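Local coordinates for 2-ON-2 hemoglobin (Agrobacterium tumefaciens, PDB 2XYK), which binds heme b and, as a group II truncated (2-on-2) hemoglobin, probably binds and carries oxygen, at residues 4-7 and 8-12; 24-27 and 28-31; 86-89 and 90-94. All coordinates share one frame; numbering follows the deposited sequence.

Interaction 1: 4-7 and 8-12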
loop_
_atom_site.group_PDB
_atom_site.type_symbol
_atom_site.label_atom_id
_atom_site.label_comp_id
_atom_site.label_asym_id
_atom_site.label_seq_id
_atom_site.Cartn_x
_atom_site.Cartn_y
_atom_site.Cartn_z
ATOM N N GLU A 4 -19.994 16.346 8.993
ATOM C CA GLU A 4 -20.986 15.771 8.051
ATOM C C GLU A 4 -20.398 14.827 7.012
ATOM O O GLU A 4 -20.885 13.722 6.901
ATOM C CB GLU A 4 -22.012 16.742 7.458
ATOM C CG GLU A 4 -23.208 16.015 6.721
ATOM C CD GLU A 4 -24.254 15.363 7.672
ATOM O OE1 GLU A 4 -24.784 16.088 8.536
ATOM O OE2 GLU A 4 -24.580 14.139 7.547
ATOM N N THR A 5 -19.368 15.228 6.262
ATOM C CA THR A 5 -18.547 14.202 5.584
ATOM C C THR A 5 -17.393 13.747 6.500
ATOM O O THR A 5 -17.080 14.390 7.507
ATOM C CB THR A 5 -17.985 14.623 4.184
ATOM O OG1 THR A 5 -17.159 15.778 4.324
ATOM C CG2 THR A 5 -19.111 14.906 3.165
ATOM N N VAL A 6 -16.783 12.615 6.155
ATOM C CA VAL A 6 -15.617 12.108 6.875
ATOM C C VAL A 6 -14.532 11.691 5.853
ATOM O O VAL A 6 -14.842 11.448 4.699
ATOM C CB VAL A 6 -16.011 10.907 7.796
ATOM C CG1 VAL A 6 -17.066 11.325 8.825
ATOM C CG2 VAL A 6 -16.519 9.745 6.979
ATOM N N THR A 7 -13.270 11.597 6.272
ATOM C CA THR A 7 -12.196 11.094 5.366
ATOM C C THR A 7 -12.256 9.585 5.184
ATOM O O THR A 7 -12.895 8.881 5.976
ATOM C CB THR A 7 -10.779 11.466 5.880
ATOM O OG1 THR A 7 -10.628 11.009 7.234
ATOM C CG2 THR A 7 -10.592 12.979 5.843
ATOM N N LEU A 8 -11.596 9.074 4.147
ATOM C CA LEU A 8 -11.414 7.629 4.032
ATOM C C LEU A 8 -10.751 7.047 5.299
ATOM O O LEU A 8 -11.150 5.964 5.781
ATOM C CB LEU A 8 -10.590 7.265 2.792
ATOM C CG LEU A 8 -11.328 7.207 1.459
ATOM C CD1 LEU A 8 -10.344 7.396 0.316
ATOM C CD2 LEU A 8 -12.085 5.858 1.344
ATOM N N TYR A 9 -9.743 7.756 5.827
ATOM C CA TYR A 9 -9.028 7.325 7.042
ATOM C C TYR A 9 -10.023 7.106 8.166
ATOM O O TYR A 9 -10.043 6.035 8.788
ATOM C CB TYR A 9 -8.021 8.388 7.474
ATOM C CG TYR A 9 -7.026 8.035 8.580
ATOM C CD1 TYR A 9 -5.940 7.166 8.343
ATOM C CD2 TYR A 9 -7.113 8.649 9.840
ATOM C CE1 TYR A 9 -4.987 6.904 9.352
ATOM C CE2 TYR A 9 -6.161 8.392 10.862
ATOM C CZ TYR A 9 -5.105 7.523 10.617
ATOM O OH TYR A 9 -4.161 7.285 11.609
ATOM N N GLU A 10 -10.839 8.130 8.425
ATOM C CA GLU A 10 -11.895 8.023 9.444
ATOM C C GLU A 10 -12.823 6.851 9.135
ATOM O O GLU A 10 -13.089 5.991 9.989
ATOM C CB GLU A 10 -12.691 9.331 9.518
ATOM C CG GLU A 10 -12.030 10.402 10.355
ATOM C CD GLU A 10 -12.721 11.779 10.219
ATOM O OE1 GLU A 10 -13.419 12.011 9.212
ATOM O OE2 GLU A 10 -12.547 12.617 11.110
ATOM N N ALA A 11 -13.283 6.809 7.893
ATOM C CA ALA A 11 -14.271 5.810 7.430
ATOM C C ALA A 11 -13.868 4.325 7.638
ATOM O O ALA A 11 -14.723 3.478 7.921
ATOM C CB ALA A 11 -14.633 6.087 5.946
ATOM N N ILE A 12 -12.587 4.002 7.452
ATOM C CA ILE A 12 -12.120 2.605 7.557
ATOM C C ILE A 12 -11.650 2.230 8.960
ATOM O O ILE A 12 -11.361 1.073 9.205
ATOM C CB ILE A 12 -10.990 2.278 6.550
ATOM C CG1 ILE A 12 -9.663 2.969 6.947
ATOM C CG2 ILE A 12 -11.435 2.588 5.090
ATOM C CD1 ILE A 12 -8.428 2.486 6.127
#

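Interaction 2: 24-27 and 28-31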
loop_
_atom_site.group_PDB
_atom_site.type_symbol
_atom_site.label_atom_id
_atom_site.label_comp_id
_atom_site.label_asym_id
_atom_site.label_seq_id
_atom_site.Cartn_x
_atom_site.Cartn_y
_atom_site.Cartn_z
ATOM N N ARG A 24 -0.588 -6.933 7.339
ATOM C CA ARG A 24 -1.072 -8.090 6.597
ATOM C C ARG A 24 -0.503 -8.138 5.169
ATOM O O ARG A 24 -0.279 -9.219 4.639
ATOM C CB ARG A 24 -2.615 -8.108 6.557
ATOM C CG ARG A 24 -3.228 -9.366 5.895
ATOM C CD ARG A 24 -2.775 -10.661 6.648
ATOM N NE ARG A 24 -3.387 -11.882 6.105
ATOM C CZ ARG A 24 -2.866 -13.108 6.181
ATOM N NH1 ARG A 24 -1.685 -13.310 6.751
ATOM N NH2 ARG A 24 -3.529 -14.138 5.660
ATOM N N PHE A 25 -0.320 -6.968 4.544
ATOM C CA PHE A 25 0.272 -6.862 3.191
ATOM C C PHE A 25 1.675 -7.473 3.089
ATOM O O PHE A 25 1.930 -8.283 2.209
ATOM C CB PHE A 25 0.322 -5.392 2.759
ATOM C CG PHE A 25 0.994 -5.157 1.427
ATOM C CD1 PHE A 25 0.427 -5.637 0.245
ATOM C CD2 PHE A 25 2.176 -4.408 1.351
ATOM C CE1 PHE A 25 1.045 -5.406 -1.005
ATOM C CE2 PHE A 25 2.799 -4.180 0.109
ATOM C CZ PHE A 25 2.223 -4.679 -1.065
ATOM N N TYR A 26 2.583 -7.067 3.984
ATOM C CA TYR A 26 3.966 -7.569 3.981
ATOM C C TYR A 26 4.025 -9.034 4.441
ATOM O O TYR A 26 4.837 -9.797 3.943
ATOM C CB TYR A 26 4.912 -6.647 4.783
ATOM C CG TYR A 26 5.135 -5.345 4.034
ATOM C CD1 TYR A 26 5.932 -5.308 2.914
ATOM C CD2 TYR A 26 4.466 -4.180 4.402
ATOM C CE1 TYR A 26 6.091 -4.144 2.185
ATOM C CE2 TYR A 26 4.639 -3.005 3.699
ATOM C CZ TYR A 26 5.440 -2.997 2.587
ATOM O OH TYR A 26 5.602 -1.840 1.879
ATOM N N GLU A 27 3.134 -9.420 5.358
ATOM C CA GLU A 27 2.981 -10.833 5.756
ATOM C C GLU A 27 2.618 -11.728 4.567
ATOM O O GLU A 27 3.302 -12.730 4.295
ATOM C CB GLU A 27 1.903 -10.941 6.831
ATOM C CG GLU A 27 1.800 -12.282 7.521
ATOM C CD GLU A 27 0.587 -12.342 8.479
ATOM O OE1 GLU A 27 -0.281 -11.436 8.419
ATOM O OE2 GLU A 27 0.505 -13.303 9.290
ATOM N N LEU A 28 1.548 -11.372 3.850
ATOM C CA LEU A 28 1.197 -12.111 2.628
ATOM C C LEU A 28 2.360 -12.110 1.617
ATOM O O LEU A 28 2.616 -13.109 0.967
ATOM C CB LEU A 28 -0.096 -11.571 1.993
ATOM C CG LEU A 28 -1.399 -11.818 2.782
ATOM C CD1 LEU A 28 -2.547 -11.047 2.163
ATOM C CD2 LEU A 28 -1.751 -13.332 2.920
ATOM N N MET A 29 3.077 -10.991 1.515
ATOM C CA MET A 29 4.172 -10.869 0.550
ATOM C C MET A 29 5.323 -11.805 0.923
ATOM O O MET A 29 5.978 -12.364 0.060
ATOM C CB MET A 29 4.661 -9.420 0.453
ATOM C CG MET A 29 5.579 -9.195 -0.746
ATOM S SD MET A 29 6.572 -7.714 -0.631
ATOM C CE MET A 29 5.283 -6.471 -0.606
ATOM N N ASP A 30 5.514 -11.986 2.228
ATOM C CA ASP A 30 6.566 -12.819 2.780
ATOM C C ASP A 30 6.221 -14.319 2.839
ATOM O O ASP A 30 7.126 -15.153 2.949
ATOM C CB ASP A 30 6.954 -12.295 4.170
ATOM C CG ASP A 30 8.385 -12.660 4.550
ATOM O OD1 ASP A 30 9.248 -12.790 3.643
ATOM O OD2 ASP A 30 8.647 -12.832 5.756
ATOM N N THR A 31 4.926 -14.657 2.787
ATOM C CA THR A 31 4.483 -16.029 3.070
ATOM C C THR A 31 3.807 -16.733 1.903
ATOM O O THR A 31 3.825 -17.959 1.858
ATOM C CB THR A 31 3.568 -16.161 4.344
ATOM O OG1 THR A 31 2.336 -15.484 4.126
ATOM C CG2 THR A 31 4.249 -15.615 5.601
#

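Interaction 3: 86-89 and 90-94. With HEM (protoporphyrin IX containing Fe), chain C.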
loop_
_atom_site.group_PDB
_atom_site.type_symbol
_atom_site.label_atom_id
_atom_site.label_comp_id
_atom_site.label_asym_id
_atom_site.label_seq_id
_atom_site.Cartn_x
_atom_site.Cartn_y
_atom_site.Cartn_z
ATOM N N GLY A 86 8.599 -5.630 -13.301
ATOM C CA GLY A 86 7.875 -6.085 -14.491
ATOM C C GLY A 86 6.443 -6.478 -14.146
ATOM O O GLY A 86 6.016 -6.299 -13.004
ATOM N N PRO A 87 5.709 -7.064 -15.116
ATOM C CA PRO A 87 4.295 -7.436 -14.914
ATOM C C PRO A 87 4.128 -8.328 -13.679
ATOM O O PRO A 87 3.176 -8.173 -12.940
ATOM C CB PRO A 87 3.940 -8.220 -16.182
ATOM C CG PRO A 87 4.955 -7.778 -17.219
ATOM C CD PRO A 87 6.208 -7.434 -16.455
ATOM N N ALA A 88 5.084 -9.225 -13.443
ATOM C CA ALA A 88 4.998 -10.184 -12.336
ATOM C C ALA A 88 5.090 -9.513 -10.960
ATOM O O ALA A 88 4.278 -9.797 -10.068
ATOM C CB ALA A 88 6.067 -11.306 -12.478
ATOM N N GLU A 89 6.061 -8.610 -10.800
ATOM C CA GLU A 89 6.246 -7.907 -9.531
ATOM C C GLU A 89 5.004 -7.091 -9.304
ATOM O O GLU A 89 4.481 -7.059 -8.196
ATOM C CB GLU A 89 7.516 -7.016 -9.527
ATOM C CG GLU A 89 8.823 -7.814 -9.507
ATOM C CD GLU A 89 9.116 -8.548 -10.832
ATOM O OE1 GLU A 89 8.698 -8.046 -11.880
ATOM O OE2 GLU A 89 9.758 -9.629 -10.826
ATOM N N ARG A 90 4.525 -6.468 -10.380
ATOM C CA ARG A 90 3.321 -5.653 -10.353
ATOM C C ARG A 90 2.067 -6.423 -9.918
ATOM O O ARG A 90 1.378 -5.972 -9.012
ATOM C CB ARG A 90 3.106 -4.960 -11.697
ATOM C CG ARG A 90 1.745 -4.240 -11.866
ATOM C CD ARG A 90 1.417 -4.172 -13.391
ATOM N NE ARG A 90 0.849 -5.436 -13.902
ATOM C CZ ARG A 90 0.906 -5.838 -15.171
ATOM N NH1 ARG A 90 1.528 -5.105 -16.080
ATOM N NH2 ARG A 90 0.332 -6.983 -15.533
ATOM N N ASP A 91 1.752 -7.545 -10.577
ATOM C CA ASP A 91 0.503 -8.265 -10.272
ATOM C C ASP A 91 0.547 -8.960 -8.906
ATOM O O ASP A 91 -0.496 -9.164 -8.270
ATOM C CB ASP A 91 0.183 -9.304 -11.346
ATOM C CG ASP A 91 -0.113 -8.678 -12.693
ATOM O OD1 ASP A 91 -0.456 -7.466 -12.758
ATOM O OD2 ASP A 91 0.015 -9.407 -13.691
ATOM N N GLU A 92 1.748 -9.339 -8.469
ATOM C CA GLU A 92 1.948 -9.985 -7.162
ATOM C C GLU A 92 1.847 -9.009 -5.994
ATOM O O GLU A 92 1.394 -9.394 -4.907
ATOM C CB GLU A 92 3.277 -10.741 -7.126
ATOM C CG GLU A 92 3.274 -11.981 -8.035
ATOM C CD GLU A 92 4.631 -12.697 -8.063
ATOM O OE1 GLU A 92 5.505 -12.383 -7.236
ATOM O OE2 GLU A 92 4.800 -13.580 -8.902
ATOM N N TRP A 93 2.256 -7.755 -6.219
ATOM C CA TRP A 93 2.023 -6.642 -5.285
ATOM C C TRP A 93 0.493 -6.425 -5.169
ATOM O O TRP A 93 -0.085 -6.360 -4.090
ATOM C CB TRP A 93 2.726 -5.362 -5.850
ATOM C CG TRP A 93 2.786 -4.167 -4.900
ATOM C CD1 TRP A 93 3.873 -3.747 -4.156
ATOM C CD2 TRP A 93 1.708 -3.262 -4.576
ATOM N NE1 TRP A 93 3.531 -2.622 -3.411
ATOM C CE2 TRP A 93 2.219 -2.305 -3.664
ATOM C CE3 TRP A 93 0.363 -3.162 -4.983
ATOM C CZ2 TRP A 93 1.429 -1.273 -3.148
ATOM C CZ3 TRP A 93 -0.430 -2.138 -4.458
ATOM C CH2 TRP A 93 0.109 -1.201 -3.566
ATOM N N LEU A 94 -0.170 -6.347 -6.307
ATOM C CA LEU A 94 -1.627 -6.156 -6.349
ATOM C C LEU A 94 -2.379 -7.332 -5.720
ATOM O O LEU A 94 -3.395 -7.144 -5.047
ATOM C CB LEU A 94 -2.085 -5.919 -7.796
ATOM C CG LEU A 94 -1.706 -4.549 -8.384
ATOM C CD1 LEU A 94 -1.861 -4.590 -9.913
ATOM C CD2 LEU A 94 -2.603 -3.417 -7.728
HETATM C CHA HEM C . 8.707 1.299 -1.765
HETATM C CHB HEM C . 7.699 -2.402 -4.851
HETATM C CHC HEM C . 3.529 -0.130 -5.999
HETATM C CHD HEM C . 4.062 2.768 -2.164
HETATM C C1A HEM C . 8.823 0.154 -2.546
HETATM C C2A HEM C . 10.007 -0.676 -2.678
HETATM C C3A HEM C . 9.743 -1.679 -3.523
HETATM C C4A HEM C . 8.363 -1.548 -3.961
HETATM C CMA HEM C . 10.685 -2.832 -4.001
HETATM C CAA HEM C . 11.333 -0.380 -1.931
HETATM C CBA HEM C . 11.154 -0.860 -0.469
HETATM C CGA HEM C . 12.015 -0.131 0.562
HETATM O O1A HEM C . 12.651 0.930 0.293
HETATM O O2A HEM C . 12.063 -0.618 1.718
HETATM C C1B HEM C . 6.494 -2.111 -5.474
HETATM C C2B HEM C . 5.824 -2.847 -6.541
HETATM C C3B HEM C . 4.675 -2.197 -6.838
HETATM C C4B HEM C . 4.579 -1.038 -5.973
HETATM C CMB HEM C . 6.312 -4.143 -7.211
HETATM C CAB HEM C . 3.596 -2.548 -7.897
HETATM C CBB HEM C . 3.830 -2.342 -9.196
HETATM C C1C HEM C . 3.278 0.820 -5.048
HETATM C C2C HEM C . 2.076 1.602 -4.938
HETATM C C3C HEM C . 2.198 2.405 -3.871
HETATM C C4C HEM C . 3.506 2.152 -3.281
HETATM C CMC HEM C . 0.902 1.456 -5.936
HETATM C CAC HEM C . 1.151 3.437 -3.360
HETATM C CBC HEM C . -0.115 3.049 -3.086
HETATM C C1D HEM C . 5.377 2.734 -1.735
HETATM C C2D HEM C . 5.995 3.627 -0.765
HETATM C C3D HEM C . 7.439 3.169 -0.648
HETATM C C4D HEM C . 7.565 2.050 -1.550
HETATM C CMD HEM C . 5.314 4.792 -0.006
HETATM C CAD HEM C . 8.549 3.776 0.245
HETATM C CBD HEM C . 9.191 4.842 -0.651
HETATM C CGD HEM C . 10.436 5.426 -0.019
HETATM O O1D HEM C . 11.529 4.804 -0.102
HETATM O O2D HEM C . 10.305 6.514 0.575
HETATM N NA HEM C . 7.838 -0.406 -3.338
HETATM N NB HEM C . 5.690 -1.028 -5.149
HETATM N NC HEM C . 4.135 1.179 -4.037
HETATM N ND HEM C . 6.331 1.827 -2.157
HETATM FE FE HEM C . 5.998 0.432 -3.676
HETATM O O HOH W 1 5.214 -0.680 -2.301
#

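Interaction 1: 4-7 and 8-12
Thr7 and Glu10 hold each other where extended residues 5-7 lead into helix 8-12. The side chain of Glu10 leaves its backbone toward residues 4-7. Its CB rests 3.5 Å from Thr7 OG1 and about as far from Thr7 O, and CG stays beside the same hydroxyl. With CG lying next to its own backbone N and the chain extended beyond it, the carboxylate is carried back across the first turn. CD then passes close to Thr7 OG1, and OE1 reaches Thr7 N at 3.0 Å. That N-H meets OE1 on the anti side of the carboxylate, 28° out of its plane. OE1 also sits 3.2 Å from Val6 CB, so the valine's branch point flanks the acceptor. The other oxygen, OE2, has a weak hydrogen bond with Ser2 OG.

From the N-cap position Thr7 OG1 in turn accepts from Glu10 N at 3.1 Å, a nearly straight bond of 167°. The two reciprocal bonds make a capping box, which satisfies an N-H of the first turn and fixes where the helix starts. OG1 is placed for this by chi1 of 54°, between the backbone N and the carbonyl carbon.

The turn is closed by Ala11 N, which donates to Thr7 O at 2.8 Å. Ala11 CB makes a looser apolar touch with Val6 CG2 at 4.2 Å. Leu8 turns the other way, onto Ile113 and Ile114 of helix 108-125, and Tyr9 reaches Val18 of helix 14-31.

Interaction 2: 24-27 and 28-31
Residues 24-31 are the last two turns of helix 14-31, where Leu28 N, Met29 N and Asp30 N donate to Arg24 O, Phe25 O and Tyr26 O, each four residues back.

On one side of the helix, Leu28 CD2 sits over the centre of the Arg24 guanidinium, 3.4 Å from NH2. Arg24 bends at chi2 (59°) and runs forward along the helix toward its C-terminal end, which lays the flat group over the leucine methyl. NH1 forms a salt bridge with Glu27 OE1 at 2.9 Å; the bond runs close to the guanidinium plane but reaches OE1 from above the carboxylate plane. Arg24 NE has a second acidic partner, Glu103, so the arginine also ties this helix to helix 87-104 of the globin fold.

Another side faces inward. Phe25 CD2 lies over the middle of the Tyr26 ring, and the methyl of Met29 comes up to both aromatics, with CE 3.5 Å from Phe25 CE2 and 3.7 Å from Tyr26 CE1. A bend at chi3 (-63°) brings CE round to the two rings, while SD stands obliquely to Tyr26, 5.5 Å from its centroid, in a Met-aromatic contact. Tyr26 also packs on Ser49, a heme-binding residue of helix 47-60.

Near the C-terminal end, Thr31 OG1 donates to Glu27 O at 2.9 Å, arriving above the carbonyl plane, and Asp30 N adds a weak bond to the same oxygen.

Interaction 3: 86-89 and 90-94
Trp93 lies against the heme in the pocket of this 2-on-2 globin, while its backbone N, bonded to Glu89 O, ties it to the turn before. The indole makes an offset (parallel-displaced) stack on the B-pyrrole side of the porphyrin, running toward ring C, with NE1 3.2 Å from HEM C4B and CHC over the indole's rim. NE1 also donates to a water at 2.8 Å, and that water is bound to the iron at 1.9 Å; His80 is the iron's axial protein ligand. Phe25 meets the indole edge-to-face.

A turn earlier, Glu89 O touches the heme methyl CMB, and Arg90 CA lies 3.5 Å from the vinyl carbon CBB. Behind them the first turn of helix 87-104 is set at its N-cap, Gly86, whose O accepts from Arg90 N and whose N donates to Glu89 OE1 at 2.8 Å. Asp91 N and Glu92 N continue the i to i-4 helical bonds to Pro87 O and Ala88 O, and the Glu92 carboxylate is paired with Arg37.

Arg90 bends at chi3 (81°), laying its guanidinium over Pro87 CA; in that plane NE and NH2 both grip Asp91 OD1, NE at 2.7 Å.

How the interactions relate
The three contacts come in series along an all-helical chain: interaction 1 at the start of helix 8-12, interaction 2 at the end of helix 14-31, and interaction 3 at the start of helix 87-104. Interaction 1 stands apart at the surface, with its centre about 26 Å from that of interaction 2 and about 30 Å from that of interaction 3, on the opposite side of the chain's centre from the latter. Interactions 2 and 3 lie about 14 Å apart between centres and touch, Phe25 CZ being 3.4 Å from Trp93 NE1. Interaction 3 lies against the heme and interaction 2 backs its Trp93, with the Tyr26 side chain about 5 Å from the heme.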